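Local coordinates for fructosyl amine: oxygen oxidoreductase (Aspergillus fumigatus, PDB 3DJE), which oxidatively deglycates fructosyl amines (Amadori compounds) with bound FAD as cofactor and oxygen as electron acceptor, at residues Pro328-Arg333 and Gln431-Ser436; Leu238-Leu243 and Arg272-Ile277. All coordinates share one frame; numbering follows the deposited sequence.

Contact 1. Residues Pro328-Arg333 and Gln431-Ser436; sequences PFSFAR and QYRDIS
The Phe331 side chain is crossed at about a right angle by those of Arg433 and Ile435, which meet different parts of it. Its ring tip CZ packs against Ile435 CG2 at 3.6 Å, while CD1 touches Arg433 CB at 3.9 Å. The Arg433 chain extends to CD and then bends (chi3 -61°), which brings its guanidinium back over the base of Phe331. There CB of Phe331 sits 3.9 Å from Arg433 NH1, over one face of the guanidinium and offset toward its rim; the planes of guanidinium and ring are nearly parallel (9°), although CB rather than the ring meets that face. The polar end of Arg433 is held by a salt bridge from NH2 to Glu274. Ile435 has a second foothold: its CD1 lies over one face of the Arg333 guanidinium, 3.6 Å from NE, while NH1 of that arginine is hydrogen-bonded to the carbonyls of Ser46 and Asn49. No direct hydrogen bond joins the two backbones. Instead, one water donates to Ser330 O (2.7 Å) and to Gln431 O (2.9 Å), and a second accepts from Ala332 N and lies 3.0 Å from Gln431 O, to which it can donate. Further along, Asp434 OD1 accepts from Ser436 N, forming an Asx turn near the chain end. This is a C-terminal tail laid in irregular conformation across the start of strand 331-339, with Arg333 of that strand reaching toward the FAD-binding residues Ser46 and Ala47.

Contact 2. Residues Leu238-Leu243 and Arg272-Ile277; sequences LVHIAL and RGEIKI
Ile277 packs against two residues of the antiparallel partner strand: its CD1 reaches Ile241 CD1 at 3.7 Å, and its CB lies beside Val239 CG2. Ile275 stands on the same face of the sheet, its CD1 against Leu243 CD1 at 3.8 Å. The other face carries a buried His-carboxylate hydrogen bond. His240 CG is turned to the side of its backbone N (chi1 -65°), and the ring presents its ND1 edge to Glu274, donating to OE1 at 2.8 Å with an N-H...O angle of 167°. The acceptor is close to the ring plane, but the nitrogen approaches from well above the carboxylate plane, the two planes being 72° apart. The other carboxylate oxygen, OE2, is engaged by Arg433 in a salt bridge. On the CD2 side of the ring, Lys276 CG comes to 3.8 Å from CD2, and the lysine then leads off to a salt bridge with Asp50 and a hydrogen bond to Asn52 O. Paired backbone hydrogen bonds join Val239 to Ile277 and Ile241 to Ile275. Just past the end of strand 232-242 and before the start of strand 274-289, Leu243 N donates to Gly273 O at 3.0 Å. Helix 307-320 covers the isoleucine face through Val313, Leu316 and Leu317, Tyr251 of helix 248-251 packs on Leu243 and Ile275, and strand 331-339 pairs with the other edge of strand 232-242.

The centres of contacts 1 and 2 lie about 10 Å apart, and both contacts reach the same mixed sheet, in which strand 232-242 is paired with both 274-289 and 331-339. Along the chain they come in series: contact 2 is complete before contact 1 begins. They meet directly, with Ser330 N 2.8 Å from His240 O and Phe331 O 2.8 Å from His240 N, both probable hydrogen bonds. The rings of Phe331 and His240 also pack edge-to-face. Since Glu274 of contact 2 takes the salt bridge of Arg433, the C-terminal tail reaches past strand 331-339 to strand 274-289. Both contacts approach the cofactor, as the side chains of Leu238 and Arg333 come within about 4 Å and 6 Å of FAD.

Contact 1. Residues Pro328-Arg333 and Gln431-Ser436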
loop_
_atom_site.group_PDB
_atom_site.type_symbol
_atom_site.label_atom_id
_atom_site.label_comp_id
_atom_site.label_asym_id
_atom_site.label_seq_id
_atom_site.Cartn_x
_atom_site.Cartn_y
_atom_site.Cartn_z
ATOM N N PRO A 328 21.390 -15.269 2.312
ATOM C CA PRO A 328 20.232 -15.778 1.586
ATOM C C PRO A 328 18.956 -15.110 2.087
ATOM O O PRO A 328 18.860 -14.771 3.274
ATOM C CB PRO A 328 20.212 -17.266 1.952
ATOM C CG PRO A 328 20.941 -17.355 3.243
ATOM C CD PRO A 328 22.040 -16.323 3.114
ATOM N N PHE A 329 18.004 -14.910 1.183
ATOM C CA PHE A 329 16.675 -14.408 1.569
ATOM C C PHE A 329 15.863 -15.509 2.240
ATOM O O PHE A 329 15.911 -16.667 1.814
ATOM C CB PHE A 329 15.911 -13.898 0.352
ATOM C CG PHE A 329 16.613 -12.810 -0.414
ATOM C CD1 PHE A 329 17.443 -11.890 0.227
ATOM C CD2 PHE A 329 16.401 -12.678 -1.785
ATOM C CE1 PHE A 329 18.076 -10.872 -0.490
ATOM C CE2 PHE A 329 17.019 -11.658 -2.512
ATOM C CZ PHE A 329 17.861 -10.757 -1.868
ATOM N N SER A 330 15.109 -15.149 3.277
ATOM C CA SER A 330 14.247 -16.120 3.963
ATOM C C SER A 330 12.815 -16.088 3.419
ATOM O O SER A 330 12.029 -17.007 3.671
ATOM C CB SER A 330 14.220 -15.845 5.459
ATOM O OG SER A 330 13.752 -14.530 5.688
ATOM N N PHE A 331 12.481 -15.011 2.703
ATOM C CA PHE A 331 11.154 -14.811 2.122
ATOM C C PHE A 331 11.274 -13.761 1.022
ATOM O O PHE A 331 12.103 -12.855 1.114
ATOM C CB PHE A 331 10.157 -14.352 3.204
ATOM C CG PHE A 331 8.758 -14.096 2.679
ATOM C CD1 PHE A 331 7.950 -15.150 2.276
ATOM C CD2 PHE A 331 8.259 -12.793 2.590
ATOM C CE1 PHE A 331 6.649 -14.928 1.775
ATOM C CE2 PHE A 331 6.978 -12.556 2.094
ATOM C CZ PHE A 331 6.170 -13.619 1.685
ATOM N N ALA A 332 10.449 -13.903 -0.011
ATOM C CA ALA A 332 10.370 -12.924 -1.098
ATOM C C ALA A 332 9.008 -12.963 -1.760
ATOM O O ALA A 332 8.428 -14.041 -1.949
ATOM C CB ALA A 332 11.461 -13.186 -2.144
ATOM N N ARG A 333 8.498 -11.794 -2.137
ATOM C CA ARG A 333 7.270 -11.749 -2.922
ATOM C C ARG A 333 7.105 -10.466 -3.708
ATOM O O ARG A 333 7.732 -9.446 -3.412
ATOM C CB ARG A 333 6.026 -11.963 -2.050
ATOM C CG ARG A 333 5.527 -10.726 -1.292
ATOM C CD ARG A 333 4.160 -11.076 -0.779
ATOM N NE ARG A 333 3.510 -10.083 0.091
ATOM C CZ ARG A 333 2.428 -9.392 -0.266
ATOM N NH1 ARG A 333 1.851 -8.575 0.601
ATOM N NH2 ARG A 333 1.915 -9.522 -1.489
ATOM N N GLN A 431 12.279 -20.268 -0.301
ATOM C CA GLN A 431 11.283 -21.112 0.356
ATOM C C GLN A 431 9.900 -20.446 0.388
ATOM O O GLN A 431 9.790 -19.239 0.632
ATOM C CB GLN A 431 11.735 -21.399 1.786
ATOM C CG GLN A 431 10.810 -22.314 2.559
ATOM C CD GLN A 431 11.029 -23.766 2.209
ATOM O OE1 GLN A 431 10.214 -24.382 1.520
ATOM N NE2 GLN A 431 12.147 -24.321 2.670
ATOM N N TYR A 432 8.859 -21.235 0.136
ATOM C CA TYR A 432 7.488 -20.741 0.220
ATOM C C TYR A 432 7.058 -20.587 1.672
ATOM O O TYR A 432 7.437 -21.385 2.541
ATOM C CB TYR A 432 6.517 -21.671 -0.525
ATOM C CG TYR A 432 5.061 -21.287 -0.369
ATOM C CD1 TYR A 432 4.527 -20.206 -1.070
ATOM C CD2 TYR A 432 4.217 -21.994 0.493
ATOM C CE1 TYR A 432 3.191 -19.835 -0.928
ATOM C CE2 TYR A 432 2.874 -21.634 0.643
ATOM C CZ TYR A 432 2.372 -20.552 -0.076
ATOM O OH TYR A 432 1.053 -20.180 0.048
ATOM N N ARG A 433 6.264 -19.548 1.908
ATOM C CA ARG A 433 5.594 -19.310 3.176
ATOM C C ARG A 433 4.200 -18.826 2.835
ATOM O O ARG A 433 4.028 -18.005 1.933
ATOM C CB ARG A 433 6.331 -18.245 3.986
ATOM C CG ARG A 433 5.665 -17.861 5.312
ATOM C CD ARG A 433 6.441 -16.717 5.970
ATOM N NE ARG A 433 7.825 -17.107 6.262
ATOM C CZ ARG A 433 8.797 -16.268 6.613
ATOM N NH1 ARG A 433 8.557 -14.964 6.735
ATOM N NH2 ARG A 433 10.021 -16.737 6.852
ATOM N N ASP A 434 3.212 -19.362 3.542
ATOM C CA ASP A 434 1.832 -18.969 3.334
ATOM C C ASP A 434 1.526 -17.847 4.311
ATOM O O ASP A 434 1.297 -18.094 5.498
ATOM C CB ASP A 434 0.899 -20.169 3.555
ATOM C CG ASP A 434 -0.573 -19.798 3.444
ATOM O OD1 ASP A 434 -0.890 -18.604 3.243
ATOM O OD2 ASP A 434 -1.421 -20.711 3.564
ATOM N N ILE A 435 1.531 -16.611 3.816
ATOM C CA ILE A 435 1.363 -15.457 4.698
ATOM C C ILE A 435 -0.098 -15.195 5.103
ATOM O O ILE A 435 -0.361 -14.265 5.869
ATOM C CB ILE A 435 2.026 -14.177 4.133
ATOM C CG1 ILE A 435 1.457 -13.824 2.758
ATOM C CG2 ILE A 435 3.540 -14.370 4.061
ATOM C CD1 ILE A 435 1.872 -12.433 2.277
ATOM N N SER A 436 -1.025 -16.002 4.581
ATOM C CA SER A 436 -2.422 -15.998 5.048
ATOM C C SER A 436 -2.544 -16.849 6.312
ATOM O O SER A 436 -3.610 -16.885 6.951
ATOM C CB SER A 436 -3.377 -16.511 3.963
ATOM O OG SER A 436 -3.697 -15.506 3.011
HETATM O O HOH W 1 9.684 -18.304 3.349
HETATM O O HOH W 2 9.604 -16.634 -0.743
#

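Contact 2. Residues Leu238-Leu243 and Arg272-Ile277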
loop_
_atom_site.group_PDB
_atom_site.type_symbol
_atom_site.label_atom_id
_atom_site.label_comp_id
_atom_site.label_asym_id
_atom_site.label_seq_id
_atom_site.Cartn_x
_atom_site.Cartn_y
_atom_site.Cartn_z
ATOM N N LEU A 238 9.703 -7.222 -2.558
ATOM C CA LEU A 238 10.193 -7.221 -1.182
ATOM C C LEU A 238 10.848 -8.557 -0.840
ATOM O O LEU A 238 10.471 -9.613 -1.384
ATOM C CB LEU A 238 9.045 -6.915 -0.196
ATOM C CG LEU A 238 7.970 -7.993 0.033
ATOM C CD1 LEU A 238 8.316 -8.977 1.150
ATOM C CD2 LEU A 238 6.595 -7.340 0.304
ATOM N N VAL A 239 11.824 -8.497 0.062
ATOM C CA VAL A 239 12.477 -9.694 0.597
ATOM C C VAL A 239 12.631 -9.554 2.111
ATOM O O VAL A 239 12.564 -8.443 2.635
ATOM C CB VAL A 239 13.892 -9.950 -0.039
ATOM C CG1 VAL A 239 13.811 -9.973 -1.553
ATOM C CG2 VAL A 239 14.925 -8.920 0.455
ATOM N N HIS A 240 12.828 -10.680 2.792
ATOM C CA HIS A 240 13.274 -10.704 4.188
ATOM C C HIS A 240 14.649 -11.377 4.278
ATOM O O HIS A 240 14.923 -12.337 3.551
ATOM C CB HIS A 240 12.320 -11.537 5.041
ATOM C CG HIS A 240 10.931 -10.978 5.165
ATOM N ND1 HIS A 240 10.011 -11.493 6.053
ATOM C CD2 HIS A 240 10.314 -9.945 4.538
ATOM C CE1 HIS A 240 8.876 -10.818 5.950
ATOM N NE2 HIS A 240 9.037 -9.866 5.047
ATOM N N ILE A 241 15.470 -10.889 5.198
ATOM C CA ILE A 241 16.685 -11.582 5.647
ATOM C C ILE A 241 16.551 -11.900 7.142
ATOM O O ILE A 241 16.276 -11.007 7.937
ATOM C CB ILE A 241 17.943 -10.730 5.363
ATOM C CG1 ILE A 241 18.192 -10.703 3.857
ATOM C CG2 ILE A 241 19.195 -11.269 6.119
ATOM C CD1 ILE A 241 19.277 -9.729 3.418
ATOM N N ALA A 242 16.728 -13.174 7.508
ATOM C CA ALA A 242 16.629 -13.595 8.913
ATOM C C ALA A 242 17.953 -13.437 9.645
ATOM O O ALA A 242 18.954 -14.072 9.283
ATOM C CB ALA A 242 16.149 -15.038 9.023
ATOM N N LEU A 243 17.956 -12.598 10.668
ATOM C CA LEU A 243 19.133 -12.439 11.517
ATOM C C LEU A 243 19.228 -13.604 12.491
ATOM O O LEU A 243 18.207 -14.119 12.955
ATOM C CB LEU A 243 19.066 -11.118 12.281
ATOM C CG LEU A 243 19.049 -9.806 11.493
ATOM C CD1 LEU A 243 18.835 -8.647 12.433
ATOM C CD2 LEU A 243 20.342 -9.631 10.710
ATOM N N ARG A 272 10.452 -13.416 13.848
ATOM C CA ARG A 272 11.499 -14.204 13.192
ATOM C C ARG A 272 12.845 -13.512 13.075
ATOM O O ARG A 272 13.791 -14.087 12.513
ATOM C CB ARG A 272 11.044 -14.653 11.800
ATOM C CG ARG A 272 9.827 -15.570 11.779
ATOM C CD ARG A 272 9.489 -15.947 10.338
ATOM N NE ARG A 272 8.370 -16.889 10.261
ATOM C CZ ARG A 272 7.092 -16.552 10.101
ATOM N NH1 ARG A 272 6.719 -15.272 10.011
ATOM N NH2 ARG A 272 6.173 -17.511 10.042
ATOM N N GLY A 273 12.941 -12.296 13.610
ATOM C CA GLY A 273 14.153 -11.489 13.497
ATOM C C GLY A 273 14.476 -11.157 12.050
ATOM O O GLY A 273 15.648 -11.009 11.681
ATOM N N GLU A 274 13.436 -11.025 11.229
ATOM C CA GLU A 274 13.613 -10.777 9.799
ATOM C C GLU A 274 13.581 -9.304 9.457
ATOM O O GLU A 274 12.672 -8.594 9.867
ATOM C CB GLU A 274 12.550 -11.527 8.992
ATOM C CG GLU A 274 12.808 -13.046 8.979
ATOM C CD GLU A 274 11.741 -13.854 8.291
ATOM O OE1 GLU A 274 10.592 -13.369 8.093
ATOM O OE2 GLU A 274 12.050 -15.021 7.953
ATOM N N ILE A 275 14.593 -8.855 8.717
ATOM C CA ILE A 275 14.612 -7.490 8.167
ATOM C C ILE A 275 13.940 -7.522 6.805
ATOM O O ILE A 275 14.349 -8.282 5.923
ATOM C CB ILE A 275 16.057 -6.931 8.011
ATOM C CG1 ILE A 275 16.717 -6.768 9.390
ATOM C CG2 ILE A 275 16.055 -5.575 7.256
ATOM C CD1 ILE A 275 18.253 -6.480 9.341
ATOM N N LYS A 276 12.908 -6.700 6.640
ATOM C CA LYS A 276 12.275 -6.521 5.349
ATOM C C LYS A 276 12.975 -5.414 4.558
ATOM O O LYS A 276 13.184 -4.303 5.065
ATOM C CB LYS A 276 10.792 -6.186 5.520
ATOM C CG LYS A 276 10.049 -6.125 4.185
ATOM C CD LYS A 276 8.700 -5.489 4.339
ATOM C CE LYS A 276 8.559 -4.328 3.394
ATOM N NZ LYS A 276 7.488 -3.449 3.901
ATOM N N ILE A 277 13.302 -5.726 3.305
ATOM C CA ILE A 277 14.012 -4.807 2.402
ATOM C C ILE A 277 13.267 -4.710 1.073
ATOM O O ILE A 277 12.864 -5.729 0.505
ATOM C CB ILE A 277 15.458 -5.311 2.101
ATOM C CG1 ILE A 277 16.231 -5.556 3.397
ATOM C CG2 ILE A 277 16.214 -4.317 1.217
ATOM C CD1 ILE A 277 16.845 -6.921 3.460
#